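Local coordinates for ketosynthase (Streptomyces sp. MSC090213JE08, PDB 6KXD), which forms part of the ishigamide ketosynthase/chain length factor of a highly reducing type II polyketide synthase, where it probably contributes to carbon-chain elongation, at residues G234-E239 with F335-V340; T23-V28 with I33-F38; D263-A268 with T297-A302. All coordinates share one frame; numbering follows the deposited sequence.

Contact 1. Residues G234-E239 with F335-V340; sequences GLFLVE and FQIAAV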
loop_
_atom_site.group_PDB
_atom_site.type_symbol
_atom_site.label_atom_id
_atom_site.label_comp_id
_atom_site.label_asym_id
_atom_site.label_seq_id
_atom_site.Cartn_x
_atom_site.Cartn_y
_atom_site.Cartn_z
ATOM N N GLY B 234 -9.342 -2.990 13.483
ATOM C CA GLY B 234 -9.755 -1.780 14.126
ATOM C C GLY B 234 -9.860 -0.690 13.108
ATOM O O GLY B 234 -8.985 -0.611 12.213
ATOM N N LEU B 235 -10.932 0.123 13.197
ATOM C CA LEU B 235 -11.187 1.214 12.303
ATOM C C LEU B 235 -11.644 2.453 13.069
ATOM O O LEU B 235 -12.309 2.309 14.119
ATOM C CB LEU B 235 -12.324 0.894 11.334
ATOM C CG LEU B 235 -12.115 -0.247 10.350
ATOM C CD1 LEU B 235 -13.396 -0.433 9.552
ATOM C CD2 LEU B 235 -10.944 0.046 9.411
ATOM N N PHE B 236 -11.247 3.596 12.527
ATOM C CA PHE B 236 -11.534 4.915 13.046
ATOM C C PHE B 236 -12.193 5.764 11.986
ATOM O O PHE B 236 -11.831 5.704 10.797
ATOM C CB PHE B 236 -10.255 5.604 13.504
ATOM C CG PHE B 236 -9.513 4.685 14.400
ATOM C CD1 PHE B 236 -9.964 4.478 15.707
ATOM C CD2 PHE B 236 -8.452 3.955 13.911
ATOM C CE1 PHE B 236 -9.303 3.587 16.530
ATOM C CE2 PHE B 236 -7.839 3.007 14.711
ATOM C CZ PHE B 236 -8.274 2.830 16.019
ATOM N N LEU B 237 -13.172 6.556 12.432
ATOM C CA LEU B 237 -13.688 7.580 11.595
ATOM C C LEU B 237 -12.920 8.852 11.958
ATOM O O LEU B 237 -12.935 9.273 13.136
ATOM C CB LEU B 237 -15.203 7.666 11.829
ATOM C CG LEU B 237 -15.963 8.446 10.749
ATOM C CD1 LEU B 237 -15.504 9.865 10.678
ATOM C CD2 LEU B 237 -15.778 7.796 9.393
ATOM N N VAL B 238 -12.184 9.419 11.012
ATOM C CA VAL B 238 -11.403 10.625 11.200
ATOM C C VAL B 238 -12.012 11.788 10.407
ATOM O O VAL B 238 -12.361 11.648 9.244
ATOM C CB VAL B 238 -9.933 10.396 10.786
ATOM C CG1 VAL B 238 -9.082 11.635 10.943
ATOM C CG2 VAL B 238 -9.352 9.222 11.578
ATOM N N GLU B 239 -12.085 12.945 11.052
ATOM C CA GLU B 239 -12.638 14.178 10.461
ATOM C C GLU B 239 -11.705 15.335 10.814
ATOM O O GLU B 239 -10.795 15.178 11.632
ATOM C CB GLU B 239 -14.040 14.452 11.014
ATOM C CG GLU B 239 -14.888 13.223 11.129
ATOM C CD GLU B 239 -16.348 13.530 11.346
ATOM O OE1 GLU B 239 -16.975 12.841 12.152
ATOM O OE2 GLU B 239 -16.839 14.486 10.674
ATOM N N PHE B 335 -5.684 -1.461 17.244
ATOM C CA PHE B 335 -6.126 -1.980 18.528
ATOM C C PHE B 335 -5.533 -1.122 19.638
ATOM O O PHE B 335 -6.235 -0.801 20.581
ATOM C CB PHE B 335 -5.765 -3.430 18.714
ATOM C CG PHE B 335 -6.583 -4.399 17.919
ATOM C CD1 PHE B 335 -7.741 -3.991 17.277
ATOM C CD2 PHE B 335 -6.218 -5.714 17.853
ATOM C CE1 PHE B 335 -8.502 -4.896 16.560
ATOM C CE2 PHE B 335 -6.971 -6.616 17.125
ATOM C CZ PHE B 335 -8.131 -6.206 16.524
ATOM N N GLN B 336 -4.320 -0.602 19.418
ATOM C CA GLN B 336 -3.689 0.231 20.448
ATOM C C GLN B 336 -4.434 1.559 20.646
ATOM O O GLN B 336 -4.720 1.951 21.787
ATOM C CB GLN B 336 -2.221 0.458 20.124
ATOM C CG GLN B 336 -1.440 -0.820 20.292
ATOM C CD GLN B 336 -0.110 -0.692 19.613
ATOM O OE1 GLN B 336 0.197 -1.384 18.667
ATOM N NE2 GLN B 336 0.687 0.221 20.107
ATOM N N ILE B 337 -4.752 2.211 19.531
ATOM C CA ILE B 337 -5.498 3.418 19.524
ATOM C C ILE B 337 -6.887 3.130 20.102
ATOM O O ILE B 337 -7.339 3.840 20.956
ATOM C CB ILE B 337 -5.546 4.037 18.125
ATOM C CG1 ILE B 337 -4.164 4.526 17.677
ATOM C CG2 ILE B 337 -6.562 5.153 18.130
ATOM C CD1 ILE B 337 -4.101 4.953 16.249
ATOM N N ALA B 338 -7.551 2.076 19.647
ATOM C CA ALA B 338 -8.860 1.684 20.195
ATOM C C ALA B 338 -8.800 1.414 21.707
ATOM O O ALA B 338 -9.742 1.801 22.418
ATOM C CB ALA B 338 -9.428 0.511 19.470
ATOM N N ALA B 339 -7.740 0.764 22.196
ATOM C CA ALA B 339 -7.599 0.524 23.619
ATOM C C ALA B 339 -7.539 1.864 24.369
ATOM O O ALA B 339 -8.123 1.999 25.437
ATOM C CB ALA B 339 -6.413 -0.344 23.906
ATOM N N VAL B 340 -6.821 2.848 23.829
ATOM C CA VAL B 340 -6.772 4.170 24.410
ATOM C C VAL B 340 -8.177 4.773 24.460
ATOM O O VAL B 340 -8.585 5.305 25.510
ATOM C CB VAL B 340 -5.793 5.110 23.692
ATOM C CG1 VAL B 340 -5.966 6.533 24.169
ATOM C CG2 VAL B 340 -4.347 4.669 23.851
#
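G234 and F236 of an extended strand meet F335, I337 and A338 of a helix, the two short axes passing 8.1 Å apart with 62° between their N-to-C directions. The crossing concentrates the contact at the start of both segments: the CA atoms of G234 and F335 lie 5.7 Å apart, and beyond F236 the strand has parted from the helix. No hydrogen bond bridges them. The helix amides bond along their own spiral, as A339 N does to F335 O, while the strand is pinned within its sheet, G234 and F236 pairing with S204 and V202 and L235 with S26.

F236 gives the largest share of the contact. Its CB points at the helix, and the far corner of the ring does the touching: CE1 sits 3.5 Å from I337 CG2, and CZ lies 3.7 Å from I337 CB. The I337 methyl comes in obliquely, whereas the A338 backbone N stands at the ring's edge, near its plane, 3.8 Å from CZ. I337 offers its short branch here because CG2 is anti to its backbone N; the residue also touches V357 on strand 354-360. F335 starts out away from the strand but swings back, placing CE1 3.7 Å from G234 N. A beta carbon on G234 would be tight against F335 CD1, so the bare glycine suits this close approach.

The helix is thus sandwiched, with strand 229-240 on one flank and strand 354-360 on another, consistent with the buried helical layer between the two sheets of the thiolase fold. Every touching residue is buried and the meeting surfaces are almost wholly apolar, which implies that shape and burial hold the helix against this strand, while Q336 ties the helix elsewhere, to V291 and C358.

Contact 2. Residues T23-V28 with I33-F38; sequences TGWSAV and IGRAEF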
loop_
_atom_site.group_PDB
_atom_site.type_symbol
_atom_site.label_atom_id
_atom_site.label_comp_id
_atom_site.label_asym_id
_atom_site.label_seq_id
_atom_site.Cartn_x
_atom_site.Cartn_y
_atom_site.Cartn_z
ATOM N N THR B 23 -13.680 10.525 15.518
ATOM C CA THR B 23 -15.073 10.755 15.995
ATOM C C THR B 23 -15.829 9.449 16.122
ATOM O O THR B 23 -16.996 9.444 16.533
ATOM C CB THR B 23 -15.790 11.734 15.066
ATOM O OG1 THR B 23 -15.897 11.036 13.827
ATOM C CG2 THR B 23 -15.028 13.027 14.915
ATOM N N GLY B 24 -15.145 8.327 15.882
ATOM C CA GLY B 24 -15.769 7.057 16.008
ATOM C C GLY B 24 -14.752 5.947 15.789
ATOM O O GLY B 24 -13.726 6.194 15.180
ATOM N N TRP B 25 -15.088 4.770 16.278
ATOM C CA TRP B 25 -14.251 3.623 16.082
ATOM C C TRP B 25 -15.051 2.355 16.178
ATOM O O TRP B 25 -16.179 2.312 16.685
ATOM C CB TRP B 25 -13.101 3.610 17.066
ATOM C CG TRP B 25 -13.469 3.508 18.502
ATOM C CD1 TRP B 25 -13.926 4.497 19.326
ATOM C CD2 TRP B 25 -13.411 2.316 19.291
ATOM N NE1 TRP B 25 -14.112 4.010 20.586
ATOM C CE2 TRP B 25 -13.821 2.676 20.598
ATOM C CE3 TRP B 25 -13.024 0.999 19.036
ATOM C CZ2 TRP B 25 -13.879 1.746 21.632
ATOM C CZ3 TRP B 25 -13.095 0.077 20.059
ATOM C CH2 TRP B 25 -13.513 0.455 21.340
ATOM N N SER B 26 -14.412 1.310 15.667
ATOM C CA SER B 26 -14.960 0.041 15.658
ATOM C C SER B 26 -13.826 -0.960 15.722
ATOM O O SER B 26 -12.688 -0.635 15.376
ATOM C CB SER B 26 -15.792 -0.170 14.431
ATOM O OG SER B 26 -16.573 -1.344 14.606
ATOM N N ALA B 27 -14.164 -2.155 16.148
ATOM C CA ALA B 27 -13.206 -3.208 16.243
ATOM C C ALA B 27 -13.903 -4.554 16.184
ATOM O O ALA B 27 -14.993 -4.756 16.697
ATOM C CB ALA B 27 -12.400 -3.112 17.507
ATOM N N VAL B 28 -13.209 -5.484 15.551
ATOM C CA VAL B 28 -13.533 -6.844 15.604
ATOM C C VAL B 28 -12.219 -7.468 16.029
ATOM O O VAL B 28 -11.193 -7.218 15.414
ATOM C CB VAL B 28 -13.991 -7.398 14.242
ATOM C CG1 VAL B 28 -14.245 -8.889 14.322
ATOM C CG2 VAL B 28 -15.205 -6.661 13.697
ATOM N N ILE B 33 -16.916 -9.373 18.569
ATOM C CA ILE B 33 -17.288 -8.516 17.508
ATOM C C ILE B 33 -17.830 -7.211 18.066
ATOM O O ILE B 33 -18.846 -7.192 18.719
ATOM C CB ILE B 33 -18.323 -9.202 16.618
ATOM C CG1 ILE B 33 -17.785 -10.533 16.107
ATOM C CG2 ILE B 33 -18.723 -8.245 15.508
ATOM C CD1 ILE B 33 -18.764 -11.328 15.311
ATOM N N GLY B 34 -17.207 -6.102 17.700
ATOM C CA GLY B 34 -17.752 -4.845 17.958
ATOM C C GLY B 34 -16.922 -4.092 18.944
ATOM O O GLY B 34 -16.169 -4.715 19.714
ATOM N N ARG B 35 -17.057 -2.764 18.866
ATOM C CA ARG B 35 -16.447 -1.794 19.723
ATOM C C ARG B 35 -16.742 -2.149 21.186
ATOM O O ARG B 35 -15.854 -2.067 22.019
ATOM C CB ARG B 35 -16.974 -0.403 19.357
ATOM C CG ARG B 35 -16.828 0.667 20.424
ATOM C CD ARG B 35 -17.242 2.048 19.933
ATOM N NE ARG B 35 -18.353 1.995 18.991
ATOM C CZ ARG B 35 -19.636 1.810 19.308
ATOM N NH1 ARG B 35 -20.053 1.911 20.563
ATOM N NH2 ARG B 35 -20.496 1.506 18.353
ATOM N N ALA B 36 -17.996 -2.503 21.484
ATOM C CA ALA B 36 -18.418 -2.737 22.887
ATOM C C ALA B 36 -17.614 -3.896 23.474
ATOM O O ALA B 36 -17.097 -3.799 24.598
ATOM C CB ALA B 36 -19.901 -3.012 22.957
ATOM N N GLU B 37 -17.505 -4.996 22.717
ATOM C CA GLU B 37 -16.804 -6.162 23.200
ATOM C C GLU B 37 -15.330 -5.774 23.408
ATOM O O GLU B 37 -14.698 -6.241 24.340
ATOM C CB GLU B 37 -16.882 -7.374 22.258
ATOM C CG GLU B 37 -18.199 -8.156 22.315
ATOM C CD GLU B 37 -19.332 -7.457 21.585
ATOM O OE1 GLU B 37 -20.468 -8.000 21.599
ATOM O OE2 GLU B 37 -19.087 -6.352 21.012
ATOM N N PHE B 38 -14.770 -4.992 22.471
ATOM C CA PHE B 38 -13.351 -4.598 22.550
ATOM C C PHE B 38 -13.138 -3.764 23.821
ATOM O O PHE B 38 -12.190 -3.972 24.630
ATOM C CB PHE B 38 -12.961 -3.784 21.320
ATOM C CG PHE B 38 -11.495 -3.477 21.265
ATOM C CD1 PHE B 38 -10.596 -4.419 20.780
ATOM C CD2 PHE B 38 -11.002 -2.275 21.758
ATOM C CE1 PHE B 38 -9.231 -4.141 20.772
ATOM C CE2 PHE B 38 -9.646 -1.997 21.737
ATOM C CZ PHE B 38 -8.767 -2.930 21.251
#
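V28 and I33 face each other as an antiparallel, non-hydrogen-bonded pair in a tight beta hairpin that runs straight into helix 35-44. Their side chains share the sheet face covered by V93 of helix 86-99. Next to this pair, A27 O accepts from G34 N at 2.8 Å. G34, the N-cap, has phi 113°, a backbone shape calling for glycine, and its own O takes F38 N. The A27 amide, by contrast, is buried with no partner in the model, and S26 OG is satisfied by A94 O.

W25 O is taken by R35 NE at 3.2 Å, a bent bond (137° at the hydrogen); the oxygen lies in the guanidinium plane. R35 gets there by a kink at chi3, 35°, after laying CG over a face of the W25 six-membered ring, 3.5 Å from its centroid, a CH-pi contact. With the W25 indole replaced by the methyl of an alanine, the R35 methylenes would probably lose their platform and a gap would open beside F38 CD2. F38 also rests on A27 CB, and its CD2 sits 3.6 Å from W25 CZ3.

Contact 3. Residues D263-A268 with T297-A302; sequences DDPGAA and TAAGRA. With EDO (1,2-ethanediol), chain D.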
loop_
_atom_site.group_PDB
_atom_site.type_symbol
_atom_site.label_atom_id
_atom_site.label_comp_id
_atom_site.label_asym_id
_atom_site.label_seq_id
_atom_site.Cartn_x
_atom_site.Cartn_y
_atom_site.Cartn_z
ATOM N N ASP B 263 19.534 -1.255 13.774
ATOM C CA ASP B 263 19.187 -2.392 14.600
ATOM C C ASP B 263 19.320 -2.007 16.082
ATOM O O ASP B 263 19.880 -2.756 16.897
ATOM C CB ASP B 263 20.062 -3.600 14.241
ATOM C CG ASP B 263 19.626 -4.905 14.886
ATOM O OD1 ASP B 263 18.512 -4.955 15.439
ATOM O OD2 ASP B 263 20.403 -5.866 14.811
ATOM N N ASP B 264 18.808 -0.821 16.417
ATOM C CA ASP B 264 18.703 -0.368 17.814
ATOM C C ASP B 264 17.258 0.091 18.039
ATOM O O ASP B 264 16.965 1.282 17.955
ATOM C CB ASP B 264 19.748 0.707 18.111
ATOM C CG ASP B 264 19.847 1.038 19.593
ATOM O OD1 ASP B 264 18.960 0.611 20.372
ATOM O OD2 ASP B 264 20.799 1.717 19.962
ATOM N N PRO B 265 16.307 -0.857 18.140
ATOM C CA PRO B 265 14.884 -0.528 18.142
ATOM C C PRO B 265 14.537 0.362 19.345
ATOM O O PRO B 265 13.639 1.193 19.286
ATOM C CB PRO B 265 14.188 -1.896 18.223
ATOM C CG PRO B 265 15.219 -2.824 18.850
ATOM C CD PRO B 265 16.533 -2.303 18.322
ATOM N N GLY B 266 15.258 0.184 20.445
ATOM C CA GLY B 266 15.064 1.063 21.598
ATOM C C GLY B 266 15.317 2.525 21.259
ATOM O O GLY B 266 14.541 3.401 21.603
ATOM N N ALA B 267 16.466 2.774 20.649
ATOM C CA ALA B 267 16.926 4.079 20.242
ATOM C C ALA B 267 15.985 4.656 19.188
ATOM O O ALA B 267 15.688 5.813 19.211
ATOM C CB ALA B 267 18.329 4.010 19.709
ATOM N N ALA B 268 15.485 3.813 18.291
ATOM C CA ALA B 268 14.581 4.301 17.251
ATOM C C ALA B 268 13.227 4.678 17.852
ATOM O O ALA B 268 12.608 5.647 17.412
ATOM C CB ALA B 268 14.410 3.261 16.191
ATOM N N THR B 297 9.174 -9.890 20.557
ATOM C CA THR B 297 10.404 -9.847 19.828
ATOM C C THR B 297 11.370 -8.993 20.648
ATOM O O THR B 297 10.934 -8.338 21.591
ATOM C CB THR B 297 10.218 -9.294 18.413
ATOM O OG1 THR B 297 9.800 -7.933 18.520
ATOM C CG2 THR B 297 9.243 -10.107 17.581
ATOM N N ALA B 298 12.650 -9.006 20.265
ATOM C CA ALA B 298 13.646 -8.165 20.921
ATOM C C ALA B 298 13.229 -6.704 20.756
ATOM O O ALA B 298 13.409 -5.916 21.655
ATOM C CB ALA B 298 15.014 -8.411 20.332
ATOM N N ALA B 299 12.701 -6.377 19.578
ATOM C CA ALA B 299 12.310 -5.035 19.270
ATOM C C ALA B 299 11.151 -4.624 20.177
ATOM O O ALA B 299 11.084 -3.501 20.592
ATOM C CB ALA B 299 11.997 -4.895 17.807
ATOM N N GLY B 300 10.226 -5.546 20.419
ATOM C CA GLY B 300 9.126 -5.337 21.322
ATOM C C GLY B 300 9.597 -5.067 22.732
ATOM O O GLY B 300 9.043 -4.215 23.453
ATOM N N ARG B 301 10.592 -5.844 23.179
ATOM C CA ARG B 301 11.105 -5.671 24.513
ATOM C C ARG B 301 11.802 -4.314 24.620
ATOM O O ARG B 301 11.658 -3.673 25.627
ATOM C CB ARG B 301 12.037 -6.823 24.895
ATOM C CG ARG B 301 11.279 -8.114 25.176
ATOM C CD ARG B 301 12.161 -9.321 25.496
ATOM N NE ARG B 301 13.112 -9.653 24.436
ATOM C CZ ARG B 301 12.900 -10.471 23.400
ATOM N NH1 ARG B 301 11.711 -11.004 23.161
ATOM N NH2 ARG B 301 13.907 -10.751 22.597
ATOM N N ALA B 302 12.563 -3.948 23.591
ATOM C CA ALA B 302 13.284 -2.737 23.539
ATOM C C ALA B 302 12.288 -1.569 23.548
ATOM O O ALA B 302 12.527 -0.544 24.167
ATOM C CB ALA B 302 14.166 -2.705 22.311
HETATM C C1 EDO D . 10.967 -7.121 15.416
HETATM O O1 EDO D . 9.562 -7.205 15.769
HETATM C C2 EDO D . 11.794 -8.413 15.380
HETATM O O2 EDO D . 12.981 -8.072 16.091
#
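P265 packs its ring against A299 and A302 where two helices begin side by side near the protein surface. Starting at CB, which points toward the other segment, the first neighbour is the methyl of A299, with 3.7 Å between P265 CB and A299 CB. One atom further, P265 CG is the tip of the ring, settling between two residues a turn apart: it lies 3.6 Å from A302 CB and 3.7 Å from A299 CA. CD then closes the ring back onto the proline's own N. The same A302 methyl also rests on the backbone N of G266, and the CA atoms of G266 and A302, 4.6 Å apart, are the closest CA pair between the segments.

Each helix has its own N-cap. D264 OD1 accepts from A267 N in a weak bond, just ahead of the proline that opens helix 265-280, and D264 N bonds to D260 OD1. T297 does the same for helix 298-310 more firmly: with OG1 tucked between its backbone N and carbonyl carbon (chi1 65°), it accepts from G300 N at 3.1 Å. That hydroxyl has a second partner, O1 of a 1,2-ethanediol molecule, 2.9 Å from T297 OG1. The diol, probably from the crystallisation liquor, also touches A299 CB through C1.

The two helices follow strands 250-259 and 287-291 respectively, and the contact joins their N-terminal ends. No hydrogen bond crosses it, and only 155 Å² is buried in total. Glycine and alanine meet here with their backbones close while the proline supplies the apolar bulk, which implies a modest van der Waals contact, with the two capping side chains each turned to its own helix start.

Overall arrangement
Contacts 1 and 2 form one continuous piece of structure, their centres about 8 Å apart. Strands 229-240 and 20-29 are antiparallel neighbours: L237 O lies 2.8 Å from T23 N, and E239 OE1 lies 2.7 Å from T23 OG1, both probable hydrogen bonds. The two helices also meet, with F335 O 3.4 Å from F38 CZ, and W25 and F38 of contact 2 also touch A338 of contact 1. Contact 3 stands apart, its centre about 24 Å from that of contact 1 and about 30 Å from that of contact 2, across the chain's centre from the latter. The ethanediol belongs to this outlying contact.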